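PDB 2FB0: conserved hypothetical protein from Bacteroides thetaiotaomicron, which is of unknown function but is possibly an oxidoreductase, with the ferredoxin-like dimeric alpha/beta-barrel fold of the antibiotic biosynthesis monooxygenase family. Local coordinates for residues T16-E19 against K20-A24; E27-A30 against C31-E35; E63-A66 against A67-T71; A72-A75 against Q76-I80. All coordinates share one frame; numbering follows the deposited sequence. Where two conformers were deposited one is given.

Interaction 1: residues T16-E19 against K20-A24; sequences TNRE and KAIEA
R18 and I22, one helical turn apart, meet where the methyl CD1 of I22 lies over one face of the R18 guanidinium. The methyl comes within 3.5 Å of R18 NH1 and sits 3.4 Å above the plane, displaced toward the rim of the group. The arginine gets there with an extended chain from CG to NE, CG lying opposite the backbone N (chi1 -175°). Beneath the pair, I22 N donates to R18 O at 3.1 Å, within the carbonyl plane. The same i to i+4 step is repeated by A21 N to N17 O and by E23 N to E19 O, as expected in the first turns of an alpha-helix, here helix 18-32, which packs on the antiparallel sheet of this ferredoxin-like fold. A water bridges the start of the helix, donating to T16 O and accepting a weak bond from K20 N. Farther out, the guanidinium is fixed in rotation by a salt bridge from NH2 to E45 and a hydrogen bond from NE to the carbonyl of R50. N17 ND2 binds L84 O at the end of helix 72-84, while A21 and I22 pack on F53 of strand 52-59 and I22 also touches S47 of the second subunit.

Interaction 2: residues E27-A30 against C31-E35; sequences ELTA and CSLKE
S32 folds its hydroxyl back onto the carbonyl of L28, one turn earlier in helix 18-32, and its atoms can be followed outward one by one. CB lies 3.3 Å from L28 O, already close against the carbonyl. From there OG turns to the side of its own backbone N (chi1 -50°), which carries it to a 2.7 Å hydrogen bond with L28 O. That oxygen also accepts the helical bond from S32 N at 2.9 Å, so one residue grips it twice, and the two donors reach it from opposite faces of the carbonyl plane; OG stands 37° out of that plane. OG also touches the methyl CD1 of L28, at 3.6 Å, so the buried hydroxyl meets both the carbonyl and the leucine side chain of one residue.

The adjoining residues repeat the helical step with their backbones alone: C31 N donates to E27 O and L33 N to T29 O. T29 and L33 run side by side in the same direction, T29 CG2 meeting L33 CD1 at 4.1 Å. The hydroxyl of T29 is directed elsewhere, to the carbonyl of A25 and to T43. A type I turn from S32 to E35 follows, closed by E35 N to S32 O at 2.9 Å.

One flank of this last part of the helix rests on the sheet, where L28, T29, S32 and L33 all touch Y41 of strand 38-46; another faces helix 72-84, with L28 against Y77 and V78 and C31 against H73.

Interaction 3: residues E63-A66 against A67-T71; sequences EVLA and AHEKT. With ACT (acetate ion), chain B.
The last part of the short helix 62-68 and the turn that follows, leading to the next helix, bring H68 to an acetate-binding site. H68 NE2 donates to the acetate O at 2.8 Å along a nearly straight N-H...O line of 174°, and the acetate lies at the edge of the imidazole, its carbon in the ring plane. CG of H68 is anti to the backbone N (chi1 168°), and with this torsion NE2 reaches the anion. On its other nitrogen, ND1 binds E35; this second-shell carboxylate helps set the rotation of the ring. Y41 also binds the acetate.

One turn apart, L65 and E69 bring an alkyl branch against a carboxylate, L65 CD1 lying 3.7 Å from E69 OE2. Behind them run the helical bonds, H68 N to V64 O and E69 N to L65 O, each 3.0 Å, with a weak second bond from E69 N to A66 O. A water donates to A66 O and accepts from K70 NZ, joining the bent end of the lysine to the last turn.

The chain then enters a type I turn, H68 to T71. Both donors of T71 close it on H68 O, OG1 at 2.7 Å and N at 3.1 Å. T71 is the N-cap of helix 72-84, its OG1 accepting from F74 N. Acetate probably comes from the crystallisation liquor, but the anion held by H68 and Y41 is consistent with a ligand pocket between helices and sheet, as in other dimeric alpha/beta-barrel proteins.

Interaction 4: residues A72-A75 against Q76-I80; sequences AHFA and QYVGI
Four successive i to i+4 bonds, from Q76, Y77, V78 and G79 back to A72, H73, F74 and A75, set the first turns of helix 72-84 as regular alpha-helix. The tightest is Q76 N to A72 O at 2.8 Å; the last, G79 N to A75 O, leaves the carbonyl plane by 40°.

Among the side chains, F74 and V78 make the main contact, a CH-pi interaction. V78 CG2 stands over one face of the F74 ring, 3.8 Å from its centroid and 21° off the normal. Its nearest ring atom is F74 CE2, at 3.5 Å, so the methyl sits off-centre, toward the rim. A chi1 of 178° sets CG of F74 beside its own carbonyl carbon, which brings the ring along the helix to meet the valine one turn later. The same CG2 also touches the carbonyl of its partner, lying 3.3 Å from F74 O. The F74 ring also meets H68 edge-to-face.

On another side of the helix, Y77 CD1 comes within 3.3 Å of H73 O, while the side-chain amide carbon CD of Q76 lies over one face of the Y77 ring. H73 uses both ring nitrogens elsewhere: NE2 binds E35 and ND1 a glycerol probably from the crystallisation liquor. With H73 bound to glycerol and F74 beside acetate, this helix start is consistent with one wall of a ligand pocket between helices and sheet, as in this dimeric alpha/beta-barrel family.

In the fold
From the N terminus the four contacts follow in series, each a local helical contact between adjoining segments; none nests in or crosses another. Interactions 1 and 2 occupy the start and end of helix 18-32, their centres about 17 Å apart. After strands 38-46 and 52-59 comes interaction 3 on helix 62-68, and interaction 4 opens helix 72-84 directly after it. The latter helix lies against helix 18-32: A24 CB of interaction 1 packs on I80 CG2, and L28 CB of interaction 2 on Y77 CB. E35 OE2 joins three of them, with probable hydrogen bonds to H68 ND1 of interaction 3 and H73 NE2 of interaction 4.

Interaction 1: residues T16-E19 against K20-A24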
loop_
_atom_site.group_PDB
_atom_site.type_symbol
_atom_site.label_atom_id
_atom_site.label_comp_id
_atom_site.label_asym_id
_atom_site.label_seq_id
_atom_site.Cartn_x
_atom_site.Cartn_y
_atom_site.Cartn_z
ATOM N N THR A 16 -7.039 1.272 -20.923
ATOM C CA THR A 16 -7.493 0.075 -21.637
ATOM C C THR A 16 -7.274 -1.181 -20.788
ATOM O O THR A 16 -8.132 -2.066 -20.752
ATOM C CB THR A 16 -6.761 -0.093 -22.991
ATOM O OG1 THR A 16 -6.907 1.107 -23.759
ATOM C CG2 THR A 16 -7.329 -1.291 -23.780
ATOM N N ASN A 17 -6.132 -1.234 -20.101
ATOM C CA ASN A 17 -5.682 -2.444 -19.398
ATOM C C ASN A 17 -5.983 -2.449 -17.888
ATOM O O ASN A 17 -5.757 -3.450 -17.204
ATOM C CB ASN A 17 -4.171 -2.623 -19.604
ATOM C CG ASN A 17 -3.796 -2.905 -21.063
ATOM O OD1 ASN A 17 -4.661 -3.117 -21.911
ATOM N ND2 ASN A 17 -2.506 -2.918 -21.344
ATOM N N ARG A 18 -6.474 -1.318 -17.386
ATOM C CA ARG A 18 -6.584 -1.075 -15.943
ATOM C C ARG A 18 -7.359 -2.167 -15.208
ATOM O O ARG A 18 -6.828 -2.797 -14.288
ATOM C CB ARG A 18 -7.180 0.319 -15.675
ATOM C CG ARG A 18 -7.210 0.714 -14.184
ATOM C CD ARG A 18 -7.999 1.998 -13.951
ATOM N NE ARG A 18 -7.953 2.373 -12.538
ATOM C CZ ARG A 18 -8.781 1.903 -11.610
ATOM N NH1 ARG A 18 -9.754 1.060 -11.943
ATOM N NH2 ARG A 18 -8.655 2.298 -10.341
ATOM N N GLU A 19 -8.601 -2.401 -15.640
ATOM C CA GLU A 19 -9.498 -3.365 -15.021
ATOM C C GLU A 19 -8.957 -4.788 -15.093
ATOM O O GLU A 19 -9.102 -5.554 -14.134
ATOM C CB GLU A 19 -10.880 -3.301 -15.688
ATOM C CG GLU A 19 -11.976 -4.141 -15.005
ATOM C CD GLU A 19 -12.115 -5.567 -15.557
ATOM O OE1 GLU A 19 -12.901 -6.352 -14.978
ATOM O OE2 GLU A 19 -11.449 -5.914 -16.562
ATOM N N LYS A 20 -8.360 -5.140 -16.238
ATOM C CA LYS A 20 -7.830 -6.484 -16.447
ATOM C C LYS A 20 -6.655 -6.756 -15.515
ATOM O O LYS A 20 -6.542 -7.838 -14.971
ATOM C CB LYS A 20 -7.396 -6.689 -17.922
ATOM C CG LYS A 20 -8.555 -6.732 -18.932
ATOM C CD LYS A 20 -8.032 -6.582 -20.368
ATOM C CE LYS A 20 -9.169 -6.254 -21.358
ATOM N NZ LYS A 20 -8.603 -6.032 -22.729
ATOM N N ALA A 21 -5.771 -5.773 -15.371
ATOM C CA ALA A 21 -4.619 -5.888 -14.482
ATOM C C ALA A 21 -5.041 -6.013 -12.992
ATOM O O ALA A 21 -4.508 -6.853 -12.254
ATOM C CB ALA A 21 -3.660 -4.713 -14.705
ATOM N N ILE A 22 -6.014 -5.199 -12.581
ATOM C CA ILE A 22 -6.571 -5.267 -11.221
ATOM C C ILE A 22 -7.224 -6.623 -10.954
ATOM O O ILE A 22 -7.004 -7.218 -9.897
ATOM C CB ILE A 22 -7.554 -4.076 -10.924
ATOM C CG1 ILE A 22 -6.775 -2.755 -10.898
ATOM C CG2 ILE A 22 -8.327 -4.295 -9.581
ATOM C CD1 ILE A 22 -7.641 -1.501 -10.972
ATOM N N GLU A 23 -8.016 -7.119 -11.910
ATOM C CA GLU A 23 -8.650 -8.427 -11.752
ATOM C C GLU A 23 -7.606 -9.529 -11.616
ATOM O O GLU A 23 -7.764 -10.433 -10.795
ATOM C CB GLU A 23 -9.638 -8.729 -12.898
ATOM C CG GLU A 23 -9.968 -10.222 -13.121
ATOM C CD GLU A 23 -10.788 -10.891 -12.004
ATOM O OE1 GLU A 23 -11.213 -10.222 -11.039
ATOM O OE2 GLU A 23 -11.013 -12.117 -12.102
ATOM N N ALA A 24 -6.538 -9.450 -12.409
ATOM C CA ALA A 24 -5.461 -10.450 -12.324
ATOM C C ALA A 24 -4.785 -10.402 -10.945
ATOM O O ALA A 24 -4.467 -11.441 -10.370
ATOM C CB ALA A 24 -4.428 -10.257 -13.442
HETATM O O HOH W 1 -9.350 -3.161 -18.699
#

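Interaction 2: residues E27-A30 against C31-E35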
loop_
_atom_site.group_PDB
_atom_site.type_symbol
_atom_site.label_atom_id
_atom_site.label_comp_id
_atom_site.label_asym_id
_atom_site.label_seq_id
_atom_site.Cartn_x
_atom_site.Cartn_y
_atom_site.Cartn_z
ATOM N N GLU A 27 -7.169 -11.970 -8.488
ATOM C CA GLU A 27 -7.086 -13.423 -8.606
ATOM C C GLU A 27 -5.830 -13.958 -7.920
ATOM O O GLU A 27 -5.886 -14.961 -7.215
ATOM C CB GLU A 27 -7.151 -13.852 -10.080
ATOM C CG GLU A 27 -8.320 -13.214 -10.814
ATOM C CD GLU A 27 -8.562 -13.799 -12.189
ATOM O OE1 GLU A 27 -7.794 -13.484 -13.121
ATOM O OE2 GLU A 27 -9.542 -14.555 -12.345
ATOM N N LEU A 28 -4.708 -13.266 -8.108
ATOM C CA LEU A 28 -3.446 -13.624 -7.469
ATOM C C LEU A 28 -3.552 -13.458 -5.929
ATOM O O LEU A 28 -2.981 -14.237 -5.168
ATOM C CB LEU A 28 -2.278 -12.791 -8.040
ATOM C CG LEU A 28 -0.869 -13.064 -7.485
ATOM C CD1 LEU A 28 -0.475 -14.552 -7.600
ATOM C CD2 LEU A 28 0.186 -12.164 -8.140
ATOM N N THR A 29 -4.300 -12.446 -5.498
ATOM C CA THR A 29 -4.558 -12.207 -4.070
ATOM C C THR A 29 -5.276 -13.417 -3.436
ATOM O O THR A 29 -4.819 -13.949 -2.438
ATOM C CB THR A 29 -5.370 -10.897 -3.858
ATOM O OG1 THR A 29 -4.598 -9.768 -4.300
ATOM C CG2 THR A 29 -5.768 -10.709 -2.375
ATOM N N ALA A 30 -6.372 -13.863 -4.046
ATOM C CA ALA A 30 -7.095 -15.046 -3.553
ATOM C C ALA A 30 -6.210 -16.295 -3.511
ATOM O O ALA A 30 -6.272 -17.062 -2.553
ATOM C CB ALA A 30 -8.381 -15.294 -4.390
ATOM N N CYS A 31 -5.373 -16.492 -4.537
ATOM C CA CYS A 31 -4.471 -17.646 -4.590
ATOM C C CYS A 31 -3.385 -17.598 -3.509
ATOM O O CYS A 31 -3.127 -18.594 -2.828
ATOM C CB CYS A 31 -3.785 -17.743 -5.957
ATOM S SG CYS A 31 -4.856 -18.206 -7.309
ATOM N N SER A 32 -2.748 -16.438 -3.367
ATOM C CA SER A 32 -1.631 -16.282 -2.438
ATOM C C SER A 32 -2.074 -16.425 -0.977
ATOM O O SER A 32 -1.352 -17.012 -0.173
ATOM C CB SER A 32 -0.920 -14.943 -2.669
ATOM O OG SER A 32 -0.611 -14.773 -4.049
ATOM N N LEU A 33 -3.251 -15.897 -0.650
ATOM C CA LEU A 33 -3.822 -16.024 0.705
ATOM C C LEU A 33 -4.050 -17.466 1.184
ATOM O O LEU A 33 -4.150 -17.710 2.392
ATOM C CB LEU A 33 -5.123 -15.239 0.823
ATOM C CG LEU A 33 -5.009 -13.720 0.901
ATOM C CD1 LEU A 33 -6.400 -13.116 0.829
ATOM C CD2 LEU A 33 -4.261 -13.263 2.170
ATOM N N LYS A 34 -4.125 -18.409 0.241
ATOM C CA LYS A 34 -4.253 -19.831 0.566
ATOM C C LYS A 34 -2.909 -20.431 0.951
ATOM O O LYS A 34 -2.856 -21.542 1.470
ATOM C CB LYS A 34 -4.836 -20.618 -0.616
ATOM C CG LYS A 34 -6.290 -20.329 -0.909
ATOM C CD LYS A 34 -6.735 -21.080 -2.159
ATOM C CE LYS A 34 -8.193 -20.784 -2.503
ATOM N NZ LYS A 34 -8.598 -21.500 -3.752
ATOM N N GLU A 35 -1.823 -19.714 0.675
ATOM C CA GLU A 35 -0.489 -20.172 1.047
ATOM C C GLU A 35 -0.270 -19.948 2.550
ATOM O O GLU A 35 -0.574 -18.882 3.089
ATOM C CB GLU A 35 0.593 -19.448 0.236
ATOM C CG GLU A 35 0.576 -19.730 -1.265
ATOM C CD GLU A 35 1.633 -18.927 -2.008
ATOM O OE1 GLU A 35 2.819 -19.016 -1.642
ATOM O OE2 GLU A 35 1.283 -18.201 -2.953
#

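Interaction 3: residues E63-A66 against A67-T71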
loop_
_atom_site.group_PDB
_atom_site.type_symbol
_atom_site.label_atom_id
_atom_site.label_comp_id
_atom_site.label_asym_id
_atom_site.label_seq_id
_atom_site.Cartn_x
_atom_site.Cartn_y
_atom_site.Cartn_z
ATOM N N GLU A 63 11.920 -17.659 3.110
ATOM C CA GLU A 63 11.758 -18.945 2.445
ATOM C C GLU A 63 10.352 -19.244 1.938
ATOM O O GLU A 63 10.203 -19.819 0.861
ATOM C CB GLU A 63 12.365 -20.095 3.257
ATOM C CG GLU A 63 13.920 -20.103 3.158
ATOM C CD GLU A 63 14.466 -19.788 1.731
ATOM O OE1 GLU A 63 14.334 -20.646 0.807
ATOM O OE2 GLU A 63 15.039 -18.677 1.539
ATOM N N VAL A 64 9.324 -18.840 2.677
ATOM C CA VAL A 64 7.963 -18.977 2.155
ATOM C C VAL A 64 7.701 -18.014 0.980
ATOM O O VAL A 64 6.885 -18.308 0.106
ATOM C CB VAL A 64 6.855 -18.853 3.250
ATOM C CG1 VAL A 64 6.936 -20.038 4.260
ATOM C CG2 VAL A 64 6.926 -17.515 3.962
ATOM N N LEU A 65 8.378 -16.866 0.976
ATOM C CA LEU A 65 8.299 -15.936 -0.157
ATOM C C LEU A 65 8.956 -16.555 -1.402
ATOM O O LEU A 65 8.378 -16.517 -2.497
ATOM C CB LEU A 65 8.927 -14.579 0.176
ATOM C CG LEU A 65 8.978 -13.575 -0.993
ATOM C CD1 LEU A 65 7.578 -13.269 -1.577
ATOM C CD2 LEU A 65 9.687 -12.297 -0.586
ATOM N N ALA A 66 10.145 -17.132 -1.218
ATOM C CA ALA A 66 10.865 -17.818 -2.303
ATOM C C ALA A 66 10.011 -18.927 -2.896
ATOM O O ALA A 66 9.900 -19.030 -4.113
ATOM C CB ALA A 66 12.217 -18.366 -1.812
ATOM N N ALA A 67 9.376 -19.726 -2.036
ATOM C CA ALA A 67 8.463 -20.772 -2.493
ATOM C C ALA A 67 7.250 -20.202 -3.244
ATOM O O ALA A 67 6.840 -20.756 -4.263
ATOM C CB ALA A 67 8.012 -21.667 -1.311
ATOM N N HIS A 68 6.673 -19.108 -2.739
ATOM C CA HIS A 68 5.581 -18.404 -3.437
ATOM C C HIS A 68 5.953 -18.063 -4.884
ATOM O O HIS A 68 5.158 -18.244 -5.802
ATOM C CB HIS A 68 5.224 -17.129 -2.669
ATOM C CG HIS A 68 4.338 -16.174 -3.412
ATOM N ND1 HIS A 68 3.030 -16.462 -3.737
ATOM C CD2 HIS A 68 4.558 -14.902 -3.831
ATOM C CE1 HIS A 68 2.489 -15.419 -4.347
ATOM N NE2 HIS A 68 3.392 -14.456 -4.408
ATOM N N GLU A 69 7.173 -17.581 -5.063
ATOM C CA GLU A 69 7.656 -17.124 -6.359
ATOM C C GLU A 69 7.945 -18.270 -7.337
ATOM O O GLU A 69 8.184 -18.030 -8.516
ATOM C CB GLU A 69 8.869 -16.214 -6.169
ATOM C CG GLU A 69 8.496 -14.883 -5.524
ATOM C CD GLU A 69 9.690 -14.117 -4.993
ATOM O OE1 GLU A 69 10.777 -14.724 -4.822
ATOM O OE2 GLU A 69 9.532 -12.905 -4.717
ATOM N N LYS A 70 7.882 -19.505 -6.842
ATOM C CA LYS A 70 8.053 -20.701 -7.670
ATOM C C LYS A 70 6.720 -21.366 -8.012
ATOM O O LYS A 70 6.697 -22.359 -8.743
ATOM C CB LYS A 70 8.964 -21.722 -6.981
ATOM C CG LYS A 70 10.443 -21.358 -6.945
ATOM C CD LYS A 70 11.224 -22.443 -6.177
ATOM C CE LYS A 70 12.723 -22.134 -6.064
ATOM N NZ LYS A 70 13.071 -21.198 -4.933
ATOM N N THR A 71 5.614 -20.835 -7.492
ATOM C CA THR A 71 4.304 -21.431 -7.756
ATOM C C THR A 71 3.787 -21.104 -9.160
ATOM O O THR A 71 4.175 -20.092 -9.767
ATOM C CB THR A 71 3.225 -21.008 -6.724
ATOM O OG1 THR A 71 3.002 -19.598 -6.813
ATOM C CG2 THR A 71 3.634 -21.381 -5.294
HETATM C C ACT B . 4.167 -11.144 -5.508
HETATM O O ACT B . 3.179 -11.917 -5.465
HETATM O OXT ACT B . 5.204 -11.491 -4.881
HETATM C CH3 ACT B . 4.135 -9.874 -6.286
HETATM O O HOH W 2 12.007 -18.315 -5.629
#

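Interaction 4: residues A72-A75 against Q76-I80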
loop_
_atom_site.group_PDB
_atom_site.type_symbol
_atom_site.label_atom_id
_atom_site.label_comp_id
_atom_site.label_asym_id
_atom_site.label_seq_id
_atom_site.Cartn_x
_atom_site.Cartn_y
_atom_site.Cartn_z
ATOM N N ALA A 72 2.906 -21.974 -9.650
ATOM C CA ALA A 72 2.222 -21.808 -10.925
ATOM C C ALA A 72 1.330 -20.568 -10.941
ATOM O O ALA A 72 1.349 -19.809 -11.920
ATOM C CB ALA A 72 1.404 -23.070 -11.257
ATOM N N HIS A 73 0.560 -20.352 -9.866
ATOM C CA HIS A 73 -0.312 -19.172 -9.794
ATOM C C HIS A 73 0.467 -17.845 -9.831
ATOM O O HIS A 73 0.016 -16.886 -10.461
ATOM C CB HIS A 73 -1.333 -19.233 -8.630
ATOM C CG HIS A 73 -0.726 -19.260 -7.251
ATOM N ND1 HIS A 73 -0.619 -20.419 -6.508
ATOM C CD2 HIS A 73 -0.244 -18.265 -6.463
ATOM C CE1 HIS A 73 -0.074 -20.141 -5.333
ATOM N NE2 HIS A 73 0.163 -18.841 -5.282
ATOM N N PHE A 74 1.636 -17.809 -9.186
ATOM C CA PHE A 74 2.522 -16.658 -9.258
ATOM C C PHE A 74 2.958 -16.405 -10.703
ATOM O O PHE A 74 2.756 -15.309 -11.231
ATOM C CB PHE A 74 3.752 -16.839 -8.366
ATOM C CG PHE A 74 4.735 -15.692 -8.442
ATOM C CD1 PHE A 74 5.834 -15.750 -9.299
ATOM C CD2 PHE A 74 4.558 -14.546 -7.656
ATOM C CE1 PHE A 74 6.749 -14.688 -9.374
ATOM C CE2 PHE A 74 5.462 -13.486 -7.723
ATOM C CZ PHE A 74 6.562 -13.556 -8.588
ATOM N N ALA A 75 3.544 -17.420 -11.341
ATOM C CA ALA A 75 3.983 -17.289 -12.741
ATOM C C ALA A 75 2.838 -16.862 -13.669
ATOM O O ALA A 75 3.008 -15.974 -14.503
ATOM C CB ALA A 75 4.636 -18.586 -13.229
ATOM N N GLN A 76 1.670 -17.470 -13.487
ATOM C CA GLN A 76 0.501 -17.198 -14.320
ATOM C C GLN A 76 0.050 -15.734 -14.192
ATOM O O GLN A 76 0.012 -15.001 -15.184
ATOM C CB GLN A 76 -0.626 -18.181 -13.963
ATOM C CG GLN A 76 -2.024 -17.888 -14.538
ATOM C CD GLN A 76 -3.096 -18.884 -14.043
ATOM O OE1 GLN A 76 -2.822 -19.757 -13.207
ATOM N NE2 GLN A 76 -4.322 -18.746 -14.556
ATOM N N TYR A 77 -0.250 -15.300 -12.969
ATOM C CA TYR A 77 -0.838 -13.976 -12.776
ATOM C C TYR A 77 0.166 -12.839 -12.869
ATOM O O TYR A 77 -0.156 -11.790 -13.394
ATOM C CB TYR A 77 -1.709 -13.923 -11.500
ATOM C CG TYR A 77 -2.947 -14.790 -11.638
ATOM C CD1 TYR A 77 -3.095 -15.954 -10.882
ATOM C CD2 TYR A 77 -3.950 -14.468 -12.561
ATOM C CE1 TYR A 77 -4.220 -16.763 -11.025
ATOM C CE2 TYR A 77 -5.075 -15.271 -12.712
ATOM C CZ TYR A 77 -5.202 -16.413 -11.937
ATOM O OH TYR A 77 -6.311 -17.216 -12.077
ATOM N N VAL A 78 1.393 -13.052 -12.404
ATOM C CA VAL A 78 2.413 -12.021 -12.567
ATOM C C VAL A 78 2.751 -11.845 -14.051
ATOM O O VAL A 78 2.882 -10.717 -14.528
ATOM C CB VAL A 78 3.680 -12.288 -11.714
ATOM C CG1 VAL A 78 4.764 -11.274 -12.036
ATOM C CG2 VAL A 78 3.328 -12.194 -10.232
ATOM N N GLY A 79 2.857 -12.964 -14.769
ATOM C CA GLY A 79 3.012 -12.933 -16.222
ATOM C C GLY A 79 1.941 -12.055 -16.860
ATOM O O GLY A 79 2.254 -11.170 -17.640
ATOM N N ILE A 80 0.685 -12.284 -16.489
ATOM C CA ILE A 80 -0.447 -11.489 -16.991
ATOM C C ILE A 80 -0.304 -9.997 -16.681
ATOM O O ILE A 80 -0.437 -9.146 -17.575
ATOM C CB ILE A 80 -1.804 -12.030 -16.491
ATOM C CG1 ILE A 80 -2.124 -13.372 -17.166
ATOM C CG2 ILE A 80 -2.940 -11.021 -16.777
ATOM C CD1 ILE A 80 -3.163 -14.212 -16.430
#